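Local atomic coordinates of aminotransferase (Helicobacter pylori, PDB entry 2FN6), a protein that catalyses a transamination, using pyridoxal phosphate, that converts a UDP-linked 4-keto sugar into its 4-amino sugar in the biosynthesis of pseudaminic acid for flagellin. Residues A5-C10 against H180-I185; K104-I109 against A131-E136; I185-G190 against E233-L238. All blocks are in the same frame, centred on the assembly; numbering follows the deposited sequence.

Interaction 1 (A5-C10 against H180-I185)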
loop_
_atom_site.group_PDB
_atom_site.type_symbol
_atom_site.label_atom_id
_atom_site.label_comp_id
_atom_site.label_asym_id
_atom_site.label_seq_id
_atom_site.Cartn_x
_atom_site.Cartn_y
_atom_site.Cartn_z
ATOM N N ALA A 5 -4.769 26.258 0.654
ATOM C CA ALA A 5 -5.258 24.966 0.190
ATOM C C ALA A 5 -6.514 24.636 0.989
ATOM O O ALA A 5 -6.714 25.185 2.082
ATOM C CB ALA A 5 -4.181 23.874 0.356
ATOM N N TYR A 6 -7.366 23.768 0.439
ATOM C CA TYR A 6 -8.622 23.442 1.086
ATOM C C TYR A 6 -8.379 22.674 2.397
ATOM O O TYR A 6 -9.143 22.836 3.353
ATOM C CB TYR A 6 -9.604 22.754 0.127
ATOM C CG TYR A 6 -9.411 21.263 -0.084
ATOM C CD1 TYR A 6 -10.104 20.337 0.703
ATOM C CD2 TYR A 6 -8.562 20.773 -1.088
ATOM C CE1 TYR A 6 -9.947 18.963 0.520
ATOM C CE2 TYR A 6 -8.393 19.399 -1.283
ATOM C CZ TYR A 6 -9.093 18.500 -0.474
ATOM O OH TYR A 6 -8.955 17.139 -0.653
ATOM N N SER A 7 -7.305 21.880 2.442
ATOM C CA SER A 7 -6.841 21.261 3.694
ATOM C C SER A 7 -5.313 21.115 3.714
ATOM O O SER A 7 -4.663 21.189 2.677
ATOM C CB SER A 7 -7.539 19.904 3.942
ATOM O OG SER A 7 -7.174 19.322 5.188
ATOM N N GLU A 8 -4.757 20.900 4.902
ATOM C CA GLU A 8 -3.320 20.791 5.112
ATOM C C GLU A 8 -3.097 19.831 6.249
ATOM O O GLU A 8 -3.921 19.766 7.158
ATOM C CB GLU A 8 -2.758 22.106 5.621
ATOM C CG GLU A 8 -2.253 23.091 4.618
ATOM C CD GLU A 8 -2.028 24.459 5.267
ATOM O OE1 GLU A 8 -1.340 24.551 6.316
ATOM O OE2 GLU A 8 -2.561 25.448 4.731
ATOM N N PRO A 9 -1.948 19.133 6.251
ATOM C CA PRO A 9 -1.531 18.465 7.484
ATOM C C PRO A 9 -1.275 19.478 8.614
ATOM O O PRO A 9 -0.947 20.644 8.344
ATOM C CB PRO A 9 -0.225 17.794 7.078
ATOM C CG PRO A 9 0.280 18.627 5.919
ATOM C CD PRO A 9 -0.974 18.928 5.164
ATOM N N CYS A 10 -1.448 19.035 9.862
ATOM C CA CYS A 10 -1.195 19.853 11.049
ATOM C C CYS A 10 -0.333 19.067 12.038
ATOM O O CYS A 10 -0.842 18.427 12.972
ATOM C CB CYS A 10 -2.511 20.277 11.692
ATOM S SG CYS A 10 -3.629 21.147 10.549
ATOM N N HIS A 180 -4.861 9.842 5.256
ATOM C CA HIS A 180 -4.198 10.618 4.221
ATOM C C HIS A 180 -3.857 12.032 4.753
ATOM O O HIS A 180 -4.586 12.576 5.585
ATOM C CB HIS A 180 -5.105 10.679 2.980
ATOM C CG HIS A 180 -4.584 11.553 1.888
ATOM N ND1 HIS A 180 -3.648 11.123 0.967
ATOM C CD2 HIS A 180 -4.859 12.840 1.572
ATOM C CE1 HIS A 180 -3.369 12.110 0.137
ATOM N NE2 HIS A 180 -4.088 13.162 0.484
ATOM N N ALA A 181 -2.746 12.596 4.264
ATOM C CA ALA A 181 -2.203 13.911 4.663
ATOM C C ALA A 181 -3.188 15.002 5.048
ATOM O O ALA A 181 -2.953 15.738 6.002
ATOM C CB ALA A 181 -1.273 14.443 3.575
ATOM N N ILE A 182 -4.279 15.131 4.303
ATOM C CA ILE A 182 -5.210 16.229 4.562
ATOM C C ILE A 182 -6.495 15.834 5.337
ATOM O O ILE A 182 -7.419 16.648 5.480
ATOM C CB ILE A 182 -5.522 17.031 3.262
ATOM C CG1 ILE A 182 -5.853 16.114 2.098
ATOM C CG2 ILE A 182 -4.329 17.881 2.867
ATOM C CD1 ILE A 182 -7.311 15.945 1.833
ATOM N N LYS A 183 -6.529 14.593 5.836
ATOM C CA LYS A 183 -7.680 14.055 6.560
ATOM C C LYS A 183 -7.703 14.540 8.038
ATOM O O LYS A 183 -6.765 15.232 8.478
ATOM C CB LYS A 183 -7.677 12.528 6.485
ATOM C CG LYS A 183 -7.915 11.926 5.126
ATOM C CD LYS A 183 -9.305 12.179 4.547
ATOM C CE LYS A 183 -9.306 11.766 3.069
ATOM N NZ LYS A 183 -10.533 12.135 2.325
ATOM N N PRO A 184 -8.787 14.223 8.800
ATOM C CA PRO A 184 -8.869 14.702 10.191
ATOM C C PRO A 184 -7.633 14.479 11.073
ATOM O O PRO A 184 -7.246 15.402 11.773
ATOM C CB PRO A 184 -10.127 14.017 10.721
ATOM C CG PRO A 184 -10.988 13.992 9.520
ATOM C CD PRO A 184 -10.025 13.514 8.434
ATOM N N ILE A 185 -7.036 13.286 11.045
ATOM C CA ILE A 185 -5.671 13.079 11.551
ATOM C C ILE A 185 -4.875 12.417 10.424
ATOM O O ILE A 185 -5.478 11.851 9.514
ATOM C CB ILE A 185 -5.626 12.220 12.830
ATOM C CG1 ILE A 185 -6.249 10.850 12.602
ATOM C CG2 ILE A 185 -6.313 12.930 13.980
ATOM C CD1 ILE A 185 -5.649 9.792 13.493
#
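A181 meets P9 through its carbonyl. A181 O lies 3.4 Å from P9 CA, and P9 CB and CD are also near this oxygen. It belongs to a type I beta turn from H180 to K183, closed by the bond from K183 N to H180 O at 2.8 Å.

I182 makes most of the contact from the 180-185 side and lies against S7. Its chi1 of 47° puts CG1 between the backbone N and the carbonyl carbon, while CG2 lies beside the backbone N. CG2 packs on the backbone between S7 and E8, 3.7 Å from E8 N, with the P9 ring a little farther off. CD1 extends to the phenol end of Y6, 3.2 Å from Y6 OH, and the two side chains cross at about a right angle. I182 O accepts the one hydrogen bond between the segments, from S7 OG at 2.7 Å. S7 OG is anti to its backbone N (chi1 -176°) and lies near the plane of the I182 carbonyl, tilted 15° from it.

K183, next in sequence, is the lysine that links to pyridoxal phosphate in the enzyme; here it is modelled unmodified. I182, its neighbour, thus packs directly on Y6, a substrate-binding residue.

K26 and L28 of the second subunit pack on P9 and A181. Segment 5-10 runs between strand 4-5 and helix 13-24. Segment 180-185 lies in the loop joining strand 174-178 to strand 191-195.

Interaction 2 (K104-I109 against A131-E136)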
loop_
_atom_site.group_PDB
_atom_site.type_symbol
_atom_site.label_atom_id
_atom_site.label_comp_id
_atom_site.label_asym_id
_atom_site.label_seq_id
_atom_site.Cartn_x
_atom_site.Cartn_y
_atom_site.Cartn_z
ATOM N N LYS A 104 -28.996 13.606 -0.855
ATOM C CA LYS A 104 -29.781 14.676 -0.252
ATOM C C LYS A 104 -29.078 16.024 -0.380
ATOM O O LYS A 104 -27.965 16.099 -0.884
ATOM C CB LYS A 104 -30.023 14.364 1.224
ATOM C CG LYS A 104 -30.950 13.190 1.471
ATOM C CD LYS A 104 -30.456 12.300 2.607
ATOM C CE LYS A 104 -30.668 12.906 3.971
ATOM N NZ LYS A 104 -30.135 11.984 4.996
ATOM N N ASN A 105 -29.733 17.085 0.091
ATOM C CA ASN A 105 -29.139 18.430 0.144
ATOM C C ASN A 105 -27.748 18.450 0.761
ATOM O O ASN A 105 -26.923 19.275 0.396
ATOM C CB ASN A 105 -30.019 19.385 0.960
ATOM C CG ASN A 105 -31.303 19.740 0.259
ATOM O OD1 ASN A 105 -31.366 19.782 -0.973
ATOM N ND2 ASN A 105 -32.345 20.014 1.042
ATOM N N ASP A 106 -27.516 17.552 1.712
ATOM C CA ASP A 106 -26.270 17.518 2.453
ATOM C C ASP A 106 -25.184 16.649 1.783
ATOM O O ASP A 106 -24.089 16.503 2.318
ATOM C CB ASP A 106 -26.538 17.073 3.904
ATOM C CG ASP A 106 -27.074 15.642 4.003
ATOM O OD1 ASP A 106 -27.155 14.943 2.967
ATOM O OD2 ASP A 106 -27.415 15.212 5.131
ATOM N N GLY A 107 -25.501 16.058 0.633
ATOM C CA GLY A 107 -24.535 15.242 -0.113
ATOM C C GLY A 107 -24.465 13.778 0.275
ATOM O O GLY A 107 -23.785 12.978 -0.385
ATOM N N ASN A 108 -25.179 13.423 1.336
ATOM C CA ASN A 108 -25.233 12.049 1.822
ATOM C C ASN A 108 -26.215 11.181 1.055
ATOM O O ASN A 108 -27.183 11.690 0.475
ATOM C CB ASN A 108 -25.579 12.038 3.310
ATOM C CG ASN A 108 -24.349 12.105 4.185
ATOM O OD1 ASN A 108 -23.261 11.687 3.777
ATOM N ND2 ASN A 108 -24.505 12.625 5.386
ATOM N N ILE A 109 -25.963 9.871 1.056
ATOM C CA ILE A 109 -26.868 8.902 0.437
ATOM C C ILE A 109 -28.310 9.061 1.009
ATOM O O ILE A 109 -28.493 9.288 2.209
ATOM C CB ILE A 109 -26.293 7.446 0.539
ATOM C CG1 ILE A 109 -26.908 6.539 -0.533
ATOM C CG2 ILE A 109 -26.409 6.879 1.957
ATOM C CD1 ILE A 109 -26.244 5.167 -0.660
ATOM N N ALA A 131 -18.408 14.794 3.818
ATOM C CA ALA A 131 -17.887 15.924 4.596
ATOM C C ALA A 131 -17.590 15.536 6.042
ATOM O O ALA A 131 -17.099 16.352 6.827
ATOM C CB ALA A 131 -18.845 17.116 4.546
ATOM N N GLY A 132 -17.873 14.286 6.393
ATOM C CA GLY A 132 -17.703 13.840 7.763
ATOM C C GLY A 132 -19.030 13.768 8.498
ATOM O O GLY A 132 -19.086 13.275 9.623
ATOM N N LYS A 133 -20.093 14.273 7.865
ATOM C CA LYS A 133 -21.449 14.205 8.411
ATOM C C LYS A 133 -21.996 12.780 8.341
ATOM O O LYS A 133 -22.045 12.176 7.268
ATOM C CB LYS A 133 -22.388 15.166 7.670
ATOM C CG LYS A 133 -23.817 15.117 8.200
ATOM C CD LYS A 133 -24.728 16.155 7.590
ATOM C CE LYS A 133 -26.038 16.167 8.349
ATOM N NZ LYS A 133 -27.062 17.008 7.684
ATOM N N SER A 134 -22.409 12.243 9.489
ATOM C CA SER A 134 -22.975 10.889 9.523
ATOM C C SER A 134 -24.165 10.755 8.586
ATOM O O SER A 134 -24.948 11.687 8.444
ATOM C CB SER A 134 -23.416 10.525 10.937
ATOM O OG SER A 134 -23.539 9.115 11.048
ATOM N N VAL A 135 -24.292 9.606 7.931
ATOM C CA VAL A 135 -25.525 9.302 7.198
ATOM C C VAL A 135 -26.620 8.932 8.200
ATOM O O VAL A 135 -26.366 8.903 9.405
ATOM C CB VAL A 135 -25.338 8.175 6.168
ATOM C CG1 VAL A 135 -24.413 8.623 5.087
ATOM C CG2 VAL A 135 -24.819 6.918 6.828
ATOM N N GLU A 136 -27.830 8.655 7.715
ATOM C CA GLU A 136 -28.934 8.284 8.616
ATOM C C GLU A 136 -28.849 6.812 8.992
ATOM O O GLU A 136 -29.502 5.950 8.397
ATOM C CB GLU A 136 -30.291 8.648 8.019
ATOM C CG GLU A 136 -30.661 10.099 8.242
ATOM C CD GLU A 136 -30.752 10.456 9.717
ATOM O OE1 GLU A 136 -30.093 11.437 10.135
ATOM O OE2 GLU A 136 -31.473 9.753 10.462
#
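N108 ND2 donates to K133 O at 3.1 Å, with a nearly straight N-H...O angle of 162°. The acceptor lies close to the amide plane of N108, but ND2 stands well above the carbonyl plane of K133. The other end of the amide, OD1, accepts from the backbone N of Y130. Bonds at both ends thus fix the rotation of the amide. V135 CG1 packs against this group, 3.5 Å from N108 OD1, and also touches I109 CG2 at 4.1 Å.

D106 and K133 form a salt bridge, with K133 NZ 3.1 Å from D106 OD2. The lysine reaches it with an extended chain, CG anti to the backbone N (chi1 179°), and uses the anti lone pair of OD2. The second carboxylate oxygen, D106 OD1, accepts from N108 N at 3.0 Å in an Asx turn. D106 therefore ties the lysine to the bend that presents N108. K104 approaches E136 at 3.8 Å from NZ to CG, but its amine forms a salt bridge with E111.

The two loops follow the parallel strands 97-100 and 122-128. They meet at the carboxyl ends of these strands, the end of the sheet at which fold type I pyridoxal phosphate enzymes, such as this family, place their active site.

Interaction 3 (I185-G190 against E233-L238)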
loop_
_atom_site.group_PDB
_atom_site.type_symbol
_atom_site.label_atom_id
_atom_site.label_comp_id
_atom_site.label_asym_id
_atom_site.label_seq_id
_atom_site.Cartn_x
_atom_site.Cartn_y
_atom_site.Cartn_z
ATOM N N ILE A 185 -7.036 13.286 11.045
ATOM C CA ILE A 185 -5.671 13.079 11.551
ATOM C C ILE A 185 -4.875 12.417 10.424
ATOM O O ILE A 185 -5.478 11.851 9.514
ATOM C CB ILE A 185 -5.626 12.220 12.830
ATOM C CG1 ILE A 185 -6.249 10.850 12.602
ATOM C CG2 ILE A 185 -6.313 12.930 13.980
ATOM C CD1 ILE A 185 -5.649 9.792 13.493
ATOM N N THR A 186 -3.545 12.497 10.446
ATOM C CA THR A 186 -2.744 11.948 9.329
ATOM C C THR A 186 -1.609 11.000 9.732
ATOM O O THR A 186 -0.995 11.170 10.788
ATOM C CB THR A 186 -2.154 13.075 8.420
ATOM O OG1 THR A 186 -1.500 12.486 7.294
ATOM C CG2 THR A 186 -1.142 13.925 9.162
ATOM N N THR A 187 -1.346 10.017 8.865
ATOM C CA THR A 187 -0.142 9.182 8.911
ATOM C C THR A 187 0.624 9.334 7.584
ATOM O O THR A 187 1.333 8.403 7.141
ATOM C CB THR A 187 -0.484 7.661 9.128
ATOM O OG1 THR A 187 -1.299 7.181 8.048
ATOM C CG2 THR A 187 -1.220 7.430 10.434
ATOM N N ALA A 188 0.458 10.497 6.947
ATOM C CA ALA A 188 0.946 10.771 5.580
ATOM C C ALA A 188 0.118 10.042 4.512
ATOM O O ALA A 188 -0.549 10.692 3.709
ATOM C CB ALA A 188 2.452 10.473 5.428
ATOM N N GLU A 189 0.191 8.713 4.484
ATOM C CA GLU A 189 -0.789 7.879 3.771
ATOM C C GLU A 189 -1.170 6.820 4.782
ATOM O O GLU A 189 -0.353 6.432 5.620
ATOM C CB GLU A 189 -0.205 7.186 2.522
ATOM C CG GLU A 189 0.261 8.099 1.387
ATOM C CD GLU A 189 -0.839 8.497 0.408
ATOM O OE1 GLU A 189 -2.025 8.221 0.676
ATOM O OE2 GLU A 189 -0.515 9.096 -0.644
ATOM N N GLY A 190 -2.405 6.346 4.722
ATOM C CA GLY A 190 -2.805 5.298 5.641
ATOM C C GLY A 190 -4.289 5.209 5.830
ATOM O O GLY A 190 -5.007 6.188 5.661
ATOM N N GLU A 233 6.012 1.357 11.046
ATOM C CA GLU A 233 6.168 1.903 12.398
ATOM C C GLU A 233 6.290 3.420 12.483
ATOM O O GLU A 233 5.835 4.024 13.450
ATOM C CB GLU A 233 7.374 1.263 13.085
ATOM C CG GLU A 233 7.236 -0.228 13.300
ATOM C CD GLU A 233 6.131 -0.572 14.270
ATOM O OE1 GLU A 233 4.998 -0.873 13.804
ATOM O OE2 GLU A 233 6.407 -0.535 15.494
ATOM N N ILE A 234 6.905 4.031 11.477
ATOM C CA ILE A 234 7.083 5.471 11.456
ATOM C C ILE A 234 5.725 6.123 11.319
ATOM O O ILE A 234 5.443 7.129 11.972
ATOM C CB ILE A 234 7.986 5.923 10.280
ATOM C CG1 ILE A 234 9.305 5.152 10.275
ATOM C CG2 ILE A 234 8.222 7.436 10.323
ATOM C CD1 ILE A 234 10.116 5.356 8.990
ATOM N N GLN A 235 4.872 5.543 10.478
ATOM C CA GLN A 235 3.573 6.131 10.239
ATOM C C GLN A 235 2.597 5.784 11.357
ATOM O O GLN A 235 1.707 6.572 11.673
ATOM C CB GLN A 235 3.062 5.741 8.862
ATOM C CG GLN A 235 3.839 6.448 7.759
ATOM C CD GLN A 235 3.565 5.907 6.373
ATOM O OE1 GLN A 235 2.414 5.773 5.946
ATOM N NE2 GLN A 235 4.640 5.615 5.640
ATOM N N SER A 236 2.795 4.630 11.985
ATOM C CA SER A 236 2.009 4.273 13.165
ATOM C C SER A 236 2.276 5.234 14.339
ATOM O O SER A 236 1.334 5.676 14.999
ATOM C CB SER A 236 2.277 2.825 13.588
ATOM O OG SER A 236 2.016 1.898 12.539
ATOM N N ALA A 237 3.545 5.572 14.580
ATOM C CA ALA A 237 3.895 6.522 15.647
ATOM C C ALA A 237 3.226 7.884 15.448
ATOM O O ALA A 237 2.717 8.473 16.397
ATOM C CB ALA A 237 5.405 6.685 15.758
ATOM N N LEU A 238 3.218 8.361 14.204
ATOM C CA LEU A 238 2.579 9.614 13.846
ATOM C C LEU A 238 1.054 9.555 14.059
ATOM O O LEU A 238 0.417 10.530 14.554
ATOM C CB LEU A 238 2.909 9.946 12.386
ATOM C CG LEU A 238 2.401 11.234 11.741
ATOM C CD1 LEU A 238 2.561 12.459 12.647
ATOM C CD2 LEU A 238 3.121 11.459 10.432
#
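T187 and Q235 make the closest backbone approach, with 5.0 Å between their CA atoms. The packing is largely carbon against carbonyl oxygen. T187 CG2 rests 3.3 Å from Q235 O. One turn further along the helix, L238 brings CG to 3.5 Å from T186 O, its chi1 of -178° extending the leucine towards the loop.

The polar approaches across the contact are not hydrogen bonds. Q235 OE1 is placed 2.9 Å from E189 O and 3.1 Å from T187 O. All three are acceptors, so the modelled orientation of this amide is doubtful.

Within the loop, two side-chain hydrogen bonds shape the backbone. T187 OG1 donates to E189 O at 2.7 Å, from above the carbonyl plane. A188 N donates to T186 OG1 at 2.8 Å in an ST turn, and T186 OG1 also bonds F179 O. E189 OE2 meets T29 (hydrogen bond) and R230 (salt bridge) of the second subunit.

The contact sets the loop after the cofactor lysine against helix 233-243 at the dimer interface, where A188 packs on I234 and Q235 on Q235 of the second subunit. The loop leads into strand 191-195, and helix 32-45 adds F37 against T187.

Along the chain, interaction 2 is nested inside the loop closed by interaction 1, and interaction 3 follows. Interactions 1 and 3 share I185 and have centres 12 Å apart. Together they hold the continuous loop 180-190 between strands 174-178 and 191-195: residues 5-10 pack on its first half and helix 233-243 on its second. Both also touch the second subunit, so the loop with the modified lysine lies close to the dimer interface. Interaction 2 stands apart, with its centre 20 Å from that of interaction 1 and 27 Å from that of interaction 3. It joins loops of the same seven-stranded sheet and touches no other chain.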